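Local structure of uronate isomerase (Caulobacter crescentus, 2Q01) at residues B[70-75]-B[107-112]; B[114-119]-B[130-135]; B[329-334]-B[386-391]. The protein catalyses the isomerisation of D-glucuronate to D-fructuronate and of D-galacturonate to D-tagaturonate in the pentose and glucuronate interconversion pathway. All coordinates share one frame; numbering follows the deposited sequence. Where two conformers were deposited one is given.

Contact 1 of 3, residues B[70-75]-B[107-112]. With K (potassium ion), chain D.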
loop_
_atom_site.group_PDB
_atom_site.type_symbol
_atom_site.label_atom_id
_atom_site.label_comp_id
_atom_site.label_asym_id
_atom_site.label_seq_id
_atom_site.Cartn_x
_atom_site.Cartn_y
_atom_site.Cartn_z
ATOM N N PHE B 70 12.049 -20.327 -13.620
ATOM C CA PHE B 70 11.307 -21.579 -13.460
ATOM C C PHE B 70 10.053 -21.511 -12.570
ATOM O O PHE B 70 9.165 -22.342 -12.710
ATOM C CB PHE B 70 12.196 -22.820 -13.201
ATOM C CG PHE B 70 13.011 -22.785 -11.928
ATOM C CD1 PHE B 70 14.397 -22.680 -11.993
ATOM C CD2 PHE B 70 12.414 -22.945 -10.677
ATOM C CE1 PHE B 70 15.172 -22.681 -10.835
ATOM C CE2 PHE B 70 13.181 -22.942 -9.510
ATOM C CZ PHE B 70 14.560 -22.814 -9.589
ATOM N N ARG B 71 9.994 -20.527 -11.679
ATOM C CA ARG B 71 8.760 -20.225 -10.960
ATOM C C ARG B 71 7.578 -20.108 -11.918
ATOM O O ARG B 71 6.629 -20.891 -11.849
ATOM C CB ARG B 71 8.913 -18.932 -10.154
ATOM C CG ARG B 71 9.311 -19.150 -8.704
ATOM C CD ARG B 71 9.446 -17.828 -7.965
ATOM N NE ARG B 71 8.229 -17.027 -8.052
ATOM C CZ ARG B 71 7.301 -16.970 -7.102
ATOM N NH1 ARG B 71 6.225 -16.214 -7.267
ATOM N NH2 ARG B 71 7.449 -17.671 -5.986
ATOM N N MET B 72 7.644 -19.126 -12.811
ATOM C CA MET B 72 6.580 -18.887 -13.789
ATOM C C MET B 72 6.195 -20.146 -14.537
ATOM O O MET B 72 5.013 -20.425 -14.721
ATOM C CB MET B 72 6.989 -17.839 -14.833
ATOM C CG MET B 72 6.522 -16.410 -14.597
ATOM S SD MET B 72 4.753 -16.048 -14.552
ATOM C CE MET B 72 4.037 -17.294 -15.593
ATOM N N LEU B 73 7.198 -20.894 -14.987
ATOM C CA LEU B 73 6.938 -22.115 -15.725
ATOM C C LEU B 73 6.286 -23.160 -14.824
ATOM O O LEU B 73 5.249 -23.710 -15.191
ATOM C CB LEU B 73 8.198 -22.628 -16.431
ATOM C CG LEU B 73 8.453 -21.970 -17.796
ATOM C CD1 LEU B 73 9.442 -20.836 -17.689
ATOM C CD2 LEU B 73 8.965 -22.981 -18.792
ATOM N N TYR B 74 6.845 -23.372 -13.628
ATOM C CA TYR B 74 6.248 -24.282 -12.634
ATOM C C TYR B 74 4.828 -23.871 -12.278
ATOM O O TYR B 74 3.959 -24.714 -12.048
ATOM C CB TYR B 74 7.088 -24.355 -11.360
ATOM C CG TYR B 74 6.579 -25.351 -10.342
ATOM C CD1 TYR B 74 6.689 -26.720 -10.565
ATOM C CD2 TYR B 74 5.996 -24.925 -9.154
ATOM C CE1 TYR B 74 6.233 -27.638 -9.634
ATOM C CE2 TYR B 74 5.538 -25.837 -8.214
ATOM C CZ TYR B 74 5.662 -27.190 -8.460
ATOM O OH TYR B 74 5.209 -28.100 -7.537
ATOM N N SER B 75 4.608 -22.563 -12.263
ATOM C CA SER B 75 3.305 -21.986 -12.002
ATOM C C SER B 75 2.279 -22.286 -13.086
ATOM O O SER B 75 1.079 -22.101 -12.861
ATOM C CB SER B 75 3.425 -20.471 -11.805
ATOM O OG SER B 75 3.235 -19.759 -13.019
ATOM N N PHE B 107 8.157 -18.642 -23.281
ATOM C CA PHE B 107 8.775 -17.333 -23.048
ATOM C C PHE B 107 7.751 -16.189 -23.047
ATOM O O PHE B 107 7.981 -15.156 -22.423
ATOM C CB PHE B 107 9.909 -17.093 -24.057
ATOM C CG PHE B 107 10.714 -15.844 -23.803
ATOM C CD1 PHE B 107 11.233 -15.570 -22.537
ATOM C CD2 PHE B 107 10.965 -14.942 -24.838
ATOM C CE1 PHE B 107 11.974 -14.412 -22.300
ATOM C CE2 PHE B 107 11.710 -13.786 -24.614
ATOM C CZ PHE B 107 12.218 -13.521 -23.342
ATOM N N TYR B 108 6.614 -16.401 -23.715
ATOM C CA TYR B 108 5.481 -15.454 -23.727
ATOM C C TYR B 108 4.909 -15.146 -22.329
ATOM O O TYR B 108 4.312 -14.094 -22.112
ATOM C CB TYR B 108 4.366 -15.968 -24.655
ATOM C CG TYR B 108 3.598 -17.163 -24.121
ATOM C CD1 TYR B 108 4.101 -18.455 -24.259
ATOM C CD2 TYR B 108 2.368 -17.003 -23.480
ATOM C CE1 TYR B 108 3.409 -19.551 -23.770
ATOM C CE2 TYR B 108 1.666 -18.099 -22.989
ATOM C CZ TYR B 108 2.198 -19.369 -23.134
ATOM O OH TYR B 108 1.526 -20.469 -22.656
ATOM N N LEU B 109 5.104 -16.069 -21.392
ATOM C CA LEU B 109 4.600 -15.897 -20.034
ATOM C C LEU B 109 5.176 -14.645 -19.377
ATOM O O LEU B 109 4.525 -14.011 -18.547
ATOM C CB LEU B 109 4.919 -17.129 -19.185
ATOM C CG LEU B 109 3.781 -18.132 -18.990
ATOM C CD1 LEU B 109 2.790 -18.051 -20.143
ATOM C CD2 LEU B 109 4.327 -19.544 -18.845
ATOM N N PHE B 110 6.401 -14.296 -19.757
ATOM C CA PHE B 110 7.131 -13.198 -19.128
ATOM C C PHE B 110 6.785 -11.795 -19.650
ATOM O O PHE B 110 7.445 -10.821 -19.296
ATOM C CB PHE B 110 8.634 -13.470 -19.207
ATOM C CG PHE B 110 9.048 -14.744 -18.522
ATOM C CD1 PHE B 110 9.222 -15.919 -19.247
ATOM C CD2 PHE B 110 9.251 -14.772 -17.146
ATOM C CE1 PHE B 110 9.598 -17.100 -18.614
ATOM C CE2 PHE B 110 9.628 -15.947 -16.504
ATOM C CZ PHE B 110 9.802 -17.112 -17.236
ATOM N N ARG B 111 5.746 -11.698 -20.476
ATOM C CA ARG B 111 5.235 -10.412 -20.953
ATOM C C ARG B 111 4.810 -9.531 -19.779
ATOM O O ARG B 111 3.927 -9.900 -18.998
ATOM C CB ARG B 111 4.047 -10.618 -21.909
ATOM C CG ARG B 111 4.451 -11.027 -23.308
ATOM C CD ARG B 111 3.270 -11.535 -24.115
ATOM N NE ARG B 111 3.703 -12.207 -25.342
ATOM C CZ ARG B 111 2.883 -12.683 -26.277
ATOM N NH1 ARG B 111 3.382 -13.275 -27.352
ATOM N NH2 ARG B 111 1.566 -12.569 -26.147
ATOM N N GLY B 112 5.467 -8.385 -19.638
ATOM C CA GLY B 112 5.107 -7.427 -18.600
ATOM C C GLY B 112 5.921 -7.540 -17.327
ATOM O O GLY B 112 5.773 -6.724 -16.405
HETATM K K K D . -0.642 -20.293 -11.214
HETATM O O HOH W 1 -2.089 -21.566 -13.002
#
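The Phe110 ring is met by Leu73 at its edge and by Met72 obliquely. Leu73 CD1 lies near the ring plane, 3.8 Å from Phe110 CZ. Met72 CB comes in at a slant and stands 3.7 Å from Phe110 CE2. Met72 CG lies equally near that carbon, and the two side chains run past each other in opposite directions. The edge nearer the Phe110 backbone is taken by its own segment: Phe107 O lies in the ring plane, 3.5 Å from Phe110 CD1. A second flat group, the Arg111 guanidinium, has Tyr108 CB over one face, toward the rim.

Met72 also serves Leu109. Its chain is bent at chi2 (-62°) and again at chi3, which carries CE round to Leu109. There CE sits 3.5 Å from Leu109 CG and 3.7 Å from Leu109 CB. All four touching residues are buried, and no hydrogen bond crosses between the segments. Met72 also packs on Ala407 of the second subunit.

Ser75, three residues after Met72, lies beside a metal. Ser75 OG donates to Met72 O; the modelled 2.5 Å is short, and its exact length is doubtful. The Ser75 carbonyl O binds a potassium ion at 3.0 Å, and a water is a further ligand. Ala375 O, Tyr378 O, Leu381 O and Asn411 OD1 of the second subunit complete the site. The apolar packing of helix 67-74 on the 3-10 turn 107-110 thus lies beside an intersubunit potassium site built mainly from backbone carbonyls.

Contact 2 of 3, residues B[114-119]-B[130-135]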
loop_
_atom_site.group_PDB
_atom_site.type_symbol
_atom_site.label_atom_id
_atom_site.label_comp_id
_atom_site.label_asym_id
_atom_site.label_seq_id
_atom_site.Cartn_x
_atom_site.Cartn_y
_atom_site.Cartn_z
ATOM N N PRO B 114 9.719 -7.944 -15.231
ATOM C CA PRO B 114 11.085 -7.422 -15.386
ATOM C C PRO B 114 12.081 -8.385 -16.054
ATOM O O PRO B 114 13.107 -7.939 -16.569
ATOM C CB PRO B 114 11.508 -7.116 -13.945
ATOM C CG PRO B 114 10.650 -7.977 -13.105
ATOM C CD PRO B 114 9.340 -8.050 -13.809
ATOM N N SER B 115 11.766 -9.680 -16.055
ATOM C CA SER B 115 12.586 -10.698 -16.716
ATOM C C SER B 115 12.559 -10.581 -18.237
ATOM O O SER B 115 13.477 -11.042 -18.909
ATOM C CB SER B 115 12.128 -12.097 -16.307
ATOM O OG SER B 115 12.572 -12.413 -15.001
ATOM N N TRP B 116 11.492 -9.985 -18.769
ATOM C CA TRP B 116 11.403 -9.644 -20.182
ATOM C C TRP B 116 12.485 -8.622 -20.501
ATOM O O TRP B 116 13.197 -8.755 -21.493
ATOM C CB TRP B 116 10.024 -9.060 -20.492
ATOM C CG TRP B 116 9.727 -8.828 -21.948
ATOM C CD1 TRP B 116 9.050 -9.665 -22.783
ATOM C CD2 TRP B 116 10.071 -7.673 -22.729
ATOM N NE1 TRP B 116 8.956 -9.114 -24.036
ATOM C CE2 TRP B 116 9.574 -7.892 -24.033
ATOM C CE3 TRP B 116 10.753 -6.476 -22.455
ATOM C CZ2 TRP B 116 9.736 -6.957 -25.067
ATOM C CZ3 TRP B 116 10.912 -5.548 -23.479
ATOM C CH2 TRP B 116 10.404 -5.796 -24.772
ATOM N N VAL B 117 12.604 -7.613 -19.642
ATOM C CA VAL B 117 13.599 -6.559 -19.797
ATOM C C VAL B 117 15.031 -7.095 -19.644
ATOM O O VAL B 117 15.883 -6.803 -20.485
ATOM C CB VAL B 117 13.330 -5.368 -18.825
ATOM C CG1 VAL B 117 14.414 -4.319 -18.934
ATOM C CG2 VAL B 117 11.969 -4.724 -19.103
ATOM N N TRP B 118 15.282 -7.899 -18.605
ATOM C CA TRP B 118 16.641 -8.390 -18.318
ATOM C C TRP B 118 17.158 -9.380 -19.353
ATOM O O TRP B 118 18.295 -9.265 -19.795
ATOM C CB TRP B 118 16.751 -9.027 -16.929
ATOM C CG TRP B 118 16.359 -8.149 -15.780
ATOM C CD1 TRP B 118 16.601 -6.809 -15.637
ATOM C CD2 TRP B 118 15.680 -8.564 -14.588
ATOM N NE1 TRP B 118 16.096 -6.362 -14.438
ATOM C CE2 TRP B 118 15.526 -7.417 -13.774
ATOM C CE3 TRP B 118 15.174 -9.793 -14.134
ATOM C CZ2 TRP B 118 14.889 -7.462 -12.528
ATOM C CZ3 TRP B 118 14.539 -9.837 -12.897
ATOM C CH2 TRP B 118 14.400 -8.677 -12.108
ATOM N N LEU B 119 16.324 -10.346 -19.731
ATOM C CA LEU B 119 16.722 -11.372 -20.690
ATOM C C LEU B 119 16.885 -10.843 -22.102
ATOM O O LEU B 119 17.792 -11.275 -22.812
ATOM C CB LEU B 119 15.741 -12.545 -20.693
ATOM C CG LEU B 119 15.894 -13.625 -19.624
ATOM C CD1 LEU B 119 14.737 -14.587 -19.747
ATOM C CD2 LEU B 119 17.218 -14.357 -19.766
ATOM N N THR B 130 19.161 -10.873 -33.006
ATOM C CA THR B 130 18.377 -9.916 -33.777
ATOM C C THR B 130 16.908 -10.326 -33.912
ATOM O O THR B 130 16.063 -9.511 -34.286
ATOM C CB THR B 130 19.023 -9.626 -35.161
ATOM O OG1 THR B 130 18.242 -8.646 -35.855
ATOM C CG2 THR B 130 19.126 -10.890 -36.015
ATOM N N GLU B 131 16.612 -11.583 -33.595
ATOM C CA GLU B 131 15.236 -12.086 -33.617
ATOM C C GLU B 131 14.753 -12.418 -32.205
ATOM O O GLU B 131 15.548 -12.787 -31.344
ATOM C CB GLU B 131 15.129 -13.319 -34.515
ATOM C CG GLU B 131 15.437 -13.061 -35.986
ATOM C CD GLU B 131 16.027 -14.275 -36.689
ATOM O OE1 GLU B 131 15.722 -15.421 -36.287
ATOM O OE2 GLU B 131 16.802 -14.081 -37.649
ATOM N N PHE B 132 13.448 -12.277 -31.984
ATOM C CA PHE B 132 12.827 -12.540 -30.690
ATOM C C PHE B 132 12.690 -14.040 -30.466
ATOM O O PHE B 132 12.375 -14.786 -31.399
ATOM C CB PHE B 132 11.449 -11.882 -30.632
ATOM C CG PHE B 132 10.956 -11.605 -29.240
ATOM C CD1 PHE B 132 11.234 -10.390 -28.622
ATOM C CD2 PHE B 132 10.193 -12.546 -28.552
ATOM C CE1 PHE B 132 10.776 -10.123 -27.335
ATOM C CE2 PHE B 132 9.732 -12.289 -27.264
ATOM C CZ PHE B 132 10.024 -11.076 -26.655
ATOM N N LEU B 133 12.920 -14.460 -29.226
ATOM C CA LEU B 133 12.839 -15.862 -28.844
ATOM C C LEU B 133 11.429 -16.409 -29.021
ATOM O O LEU B 133 10.460 -15.849 -28.508
ATOM C CB LEU B 133 13.299 -16.052 -27.399
ATOM C CG LEU B 133 14.215 -17.248 -27.129
ATOM C CD1 LEU B 133 14.159 -17.650 -25.663
ATOM C CD2 LEU B 133 13.845 -18.420 -28.025
ATOM N N GLU B 134 11.331 -17.509 -29.756
ATOM C CA GLU B 134 10.075 -18.234 -29.926
ATOM C C GLU B 134 10.338 -19.737 -29.930
ATOM O O GLU B 134 11.473 -20.172 -29.719
ATOM C CB GLU B 134 9.394 -17.816 -31.233
ATOM C CG GLU B 134 8.657 -16.480 -31.159
ATOM C CD GLU B 134 8.264 -15.935 -32.524
ATOM O OE1 GLU B 134 7.809 -14.772 -32.584
ATOM O OE2 GLU B 134 8.413 -16.662 -33.532
ATOM N N ALA B 135 9.290 -20.524 -30.168
ATOM C CA ALA B 135 9.415 -21.977 -30.300
ATOM C C ALA B 135 10.228 -22.383 -31.536
ATOM O O ALA B 135 11.074 -23.275 -31.463
ATOM C CB ALA B 135 8.039 -22.627 -30.326
#
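Trp116 reaches from helix 114-126 to Phe132 in the loop that follows it. Its CB packs against the carbonyl O of Phe110, at the start of the path. CG is anti to the backbone N (chi1 -172°), and this swings the indole out from the helix toward the loop. On the six-membered side, Val117 CG2 lies in the ring plane at the indole edge, 4.0 Å from Trp116 CE3. CZ2 of Trp116 comes 4.0 Å from Phe132 CE1. Trp116 CE2 is 4.1 Å from Phe132 CZ. The closest approach is made by NE1, which stands 3.4 Å from Phe132 CZ and in the plane of the phenyl ring, at its edge.

Relative to the indole, the phenyl ring lies obliquely. The five-membered ring and the Phe132 ring have centroids 5.6 Å apart and planes at 37°. NE1 does not spend its hydrogen on the phenyl ring. It is hydrogen-bonded to Glu453 OE1 of the second subunit, and Arg448 of that subunit also packs on the indole.

With an alanine here, Glu453 of the second subunit would probably lose its N-H partner, and a gap would be likely to open beside the Phe132 ring.

Phe132 has its own fixings. Arg5 makes a cation-pi contact with its ring and pairs with its backbone, and Glu453 of the second subunit packs on it too. This is local helix-to-loop packing: the chain doubles back after helix 114-126, and two buried aromatics join helix, returning loop and N-terminal segment at a subunit interface.

Contact 3 of 3, residues B[329-334]-B[386-391]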
loop_
_atom_site.group_PDB
_atom_site.type_symbol
_atom_site.label_atom_id
_atom_site.label_comp_id
_atom_site.label_asym_id
_atom_site.label_seq_id
_atom_site.Cartn_x
_atom_site.Cartn_y
_atom_site.Cartn_z
ATOM N N GLY B 329 12.221 -21.229 -5.540
ATOM C CA GLY B 329 11.191 -20.278 -5.931
ATOM C C GLY B 329 9.897 -20.383 -5.155
ATOM O O GLY B 329 8.842 -19.978 -5.637
ATOM N N ALA B 330 9.966 -20.923 -3.946
ATOM C CA ALA B 330 8.778 -21.029 -3.110
ATOM C C ALA B 330 8.928 -20.257 -1.806
ATOM O O ALA B 330 8.373 -20.655 -0.792
ATOM C CB ALA B 330 8.444 -22.480 -2.849
ATOM N N ASP B 331 9.677 -19.155 -1.839
ATOM C CA ASP B 331 9.830 -18.276 -0.674
ATOM C C ASP B 331 8.951 -17.039 -0.849
ATOM O O ASP B 331 9.209 -16.197 -1.709
ATOM C CB ASP B 331 11.298 -17.879 -0.455
ATOM C CG ASP B 331 12.254 -19.078 -0.468
ATOM O OD1 ASP B 331 11.831 -20.215 -0.166
ATOM O OD2 ASP B 331 13.444 -18.877 -0.780
ATOM N N ILE B 332 7.909 -16.954 -0.025
ATOM C CA ILE B 332 6.855 -15.953 -0.160
ATOM C C ILE B 332 7.044 -14.874 0.911
ATOM O O ILE B 332 7.342 -15.197 2.052
ATOM C CB ILE B 332 5.438 -16.617 -0.021
ATOM C CG1 ILE B 332 5.332 -17.930 -0.820
ATOM C CG2 ILE B 332 4.318 -15.659 -0.415
ATOM C CD1 ILE B 332 5.482 -17.806 -2.358
ATOM N N PRO B 333 6.919 -13.582 0.541
ATOM C CA PRO B 333 6.998 -12.500 1.528
ATOM C C PRO B 333 5.924 -12.549 2.606
ATOM O O PRO B 333 4.820 -13.041 2.371
ATOM C CB PRO B 333 6.794 -11.242 0.683
ATOM C CG PRO B 333 7.193 -11.628 -0.676
ATOM C CD PRO B 333 6.757 -13.048 -0.823
ATOM N N MET B 334 6.273 -12.030 3.777
ATOM C CA MET B 334 5.360 -11.929 4.912
ATOM C C MET B 334 5.173 -10.470 5.282
ATOM O O MET B 334 6.035 -9.637 4.981
ATOM C CB MET B 334 5.936 -12.648 6.131
ATOM C CG MET B 334 6.063 -14.141 6.001
ATOM S SD MET B 334 6.585 -14.896 7.548
ATOM C CE MET B 334 8.313 -14.453 7.602
ATOM N N SER B 386 14.585 -1.515 -3.283
ATOM C CA SER B 386 13.515 -2.491 -3.369
ATOM C C SER B 386 14.089 -3.858 -3.743
ATOM O O SER B 386 14.949 -3.969 -4.618
ATOM C CB SER B 386 12.440 -2.037 -4.350
ATOM O OG SER B 386 13.015 -1.650 -5.582
ATOM N N TRP B 387 13.619 -4.887 -3.046
ATOM C CA TRP B 387 14.288 -6.174 -3.031
ATOM C C TRP B 387 13.391 -7.287 -3.597
ATOM O O TRP B 387 12.166 -7.253 -3.439
ATOM C CB TRP B 387 14.781 -6.441 -1.590
ATOM C CG TRP B 387 15.247 -7.837 -1.249
ATOM C CD1 TRP B 387 16.055 -8.648 -1.993
ATOM C CD2 TRP B 387 14.960 -8.559 -0.042
ATOM N NE1 TRP B 387 16.256 -9.842 -1.345
ATOM C CE2 TRP B 387 15.601 -9.812 -0.142
ATOM C CE3 TRP B 387 14.220 -8.268 1.114
ATOM C CZ2 TRP B 387 15.522 -10.780 0.869
ATOM C CZ3 TRP B 387 14.134 -9.234 2.116
ATOM C CH2 TRP B 387 14.778 -10.475 1.981
ATOM N N TRP B 388 14.024 -8.222 -4.307
ATOM C CA TRP B 388 13.417 -9.482 -4.761
ATOM C C TRP B 388 12.314 -9.291 -5.798
ATOM O O TRP B 388 12.589 -9.060 -6.976
ATOM C CB TRP B 388 12.895 -10.284 -3.566
ATOM C CG TRP B 388 12.889 -11.768 -3.723
ATOM C CD1 TRP B 388 12.599 -12.489 -4.849
ATOM C CD2 TRP B 388 13.149 -12.723 -2.693
ATOM N NE1 TRP B 388 12.685 -13.834 -4.585
ATOM C CE2 TRP B 388 13.016 -14.005 -3.266
ATOM C CE3 TRP B 388 13.486 -12.618 -1.336
ATOM C CZ2 TRP B 388 13.214 -15.177 -2.531
ATOM C CZ3 TRP B 388 13.682 -13.780 -0.607
ATOM C CH2 TRP B 388 13.546 -15.044 -1.207
ATOM N N PHE B 389 11.069 -9.398 -5.345
ATOM C CA PHE B 389 9.896 -9.256 -6.201
ATOM C C PHE B 389 9.662 -7.795 -6.575
ATOM O O PHE B 389 9.017 -7.499 -7.585
ATOM C CB PHE B 389 8.652 -9.813 -5.497
ATOM C CG PHE B 389 8.776 -11.257 -5.098
ATOM C CD1 PHE B 389 9.108 -11.610 -3.791
ATOM C CD2 PHE B 389 8.569 -12.266 -6.031
ATOM C CE1 PHE B 389 9.230 -12.943 -3.430
ATOM C CE2 PHE B 389 8.684 -13.604 -5.675
ATOM C CZ PHE B 389 9.011 -13.944 -4.374
ATOM N N HIS B 390 10.185 -6.894 -5.743
ATOM C CA HIS B 390 10.027 -5.456 -5.934
ATOM C C HIS B 390 11.244 -4.837 -6.618
ATOM O O HIS B 390 11.301 -3.634 -6.839
ATOM C CB HIS B 390 9.738 -4.779 -4.598
ATOM C CG HIS B 390 8.756 -5.522 -3.745
ATOM N ND1 HIS B 390 7.446 -5.724 -4.121
ATOM C CD2 HIS B 390 8.895 -6.115 -2.536
ATOM C CE1 HIS B 390 6.821 -6.409 -3.181
ATOM N NE2 HIS B 390 7.677 -6.657 -2.208
ATOM N N ASP B 391 12.212 -5.681 -6.954
ATOM C CA ASP B 391 13.344 -5.303 -7.788
ATOM C C ASP B 391 12.866 -5.336 -9.253
ATOM O O ASP B 391 13.027 -6.335 -9.970
ATOM C CB ASP B 391 14.511 -6.262 -7.505
ATOM C CG ASP B 391 15.671 -6.109 -8.474
ATOM O OD1 ASP B 391 15.971 -4.978 -8.916
ATOM O OD2 ASP B 391 16.290 -7.147 -8.788
#
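Asp331, which packs on Trp388, has its carboxylate held from beyond the two segments. OD1 accepts a hydrogen bond from Asn315 N, while OD2 makes a long, weak ion pair with Arg314. In this TIM-barrel protein the contact joins a small antiparallel pair of strands, 312-313 with 332-333, to the loop after barrel strand 381-383. Such loops lie at the C-terminal end of the barrel, where active sites of this superfamily are found.

Asp331 CB approaches the Trp388 ring obliquely and comes 3.7 Å from CH2. Asp331 OD2 lies in the indole plane at the same edge, with the carboxylate turned 89° to the ring.

Phe389 meets the backbone of Asp331 and the ring of Pro333. Asp331 O sits in its ring plane, 3.5 Å from CZ, without a hydrogen bond. Pro333 crosses the ring obliquely: its CD is 3.6 Å from Phe389 CE1, and its CG is 3.7 Å from Phe389 CD1. CG of Phe389 is anti to its carbonyl carbon (chi1 -58°), which aims the ring at the strand. Trp388 CD1 lies over the centre of that ring, 3.6 Å above its plane, so the two neighbouring aromatics overlap. Arg71 of helix 67-74 also touches Phe389.

The loop is tied within itself: Ser386 OG donates to His390 O at 2.9 Å, from 47° out of the carbonyl plane.

In the fold
The contacts follow one another along the chain, each closing before the next opens. Contacts 1 and 2 have centres about 12 Å apart and lie on the same side of the chain's centre. Phe107 links them by packing on Leu119, Phe132 and Leu133. Contact 3 is nearer the middle of the chain, with its centre about 16 Å from that of contact 1 and 22 Å from that of contact 2. Arg71 of helix 67-74 joins contacts 1 and 3 by a probable hydrogen bond from NH2 to Gly329 O. Trp118 of helix 114-126 packs on Asp391 O and joins contacts 2 and 3. The loop after strand 381-383 thus meets both helices, and all three contacts touch the second subunit.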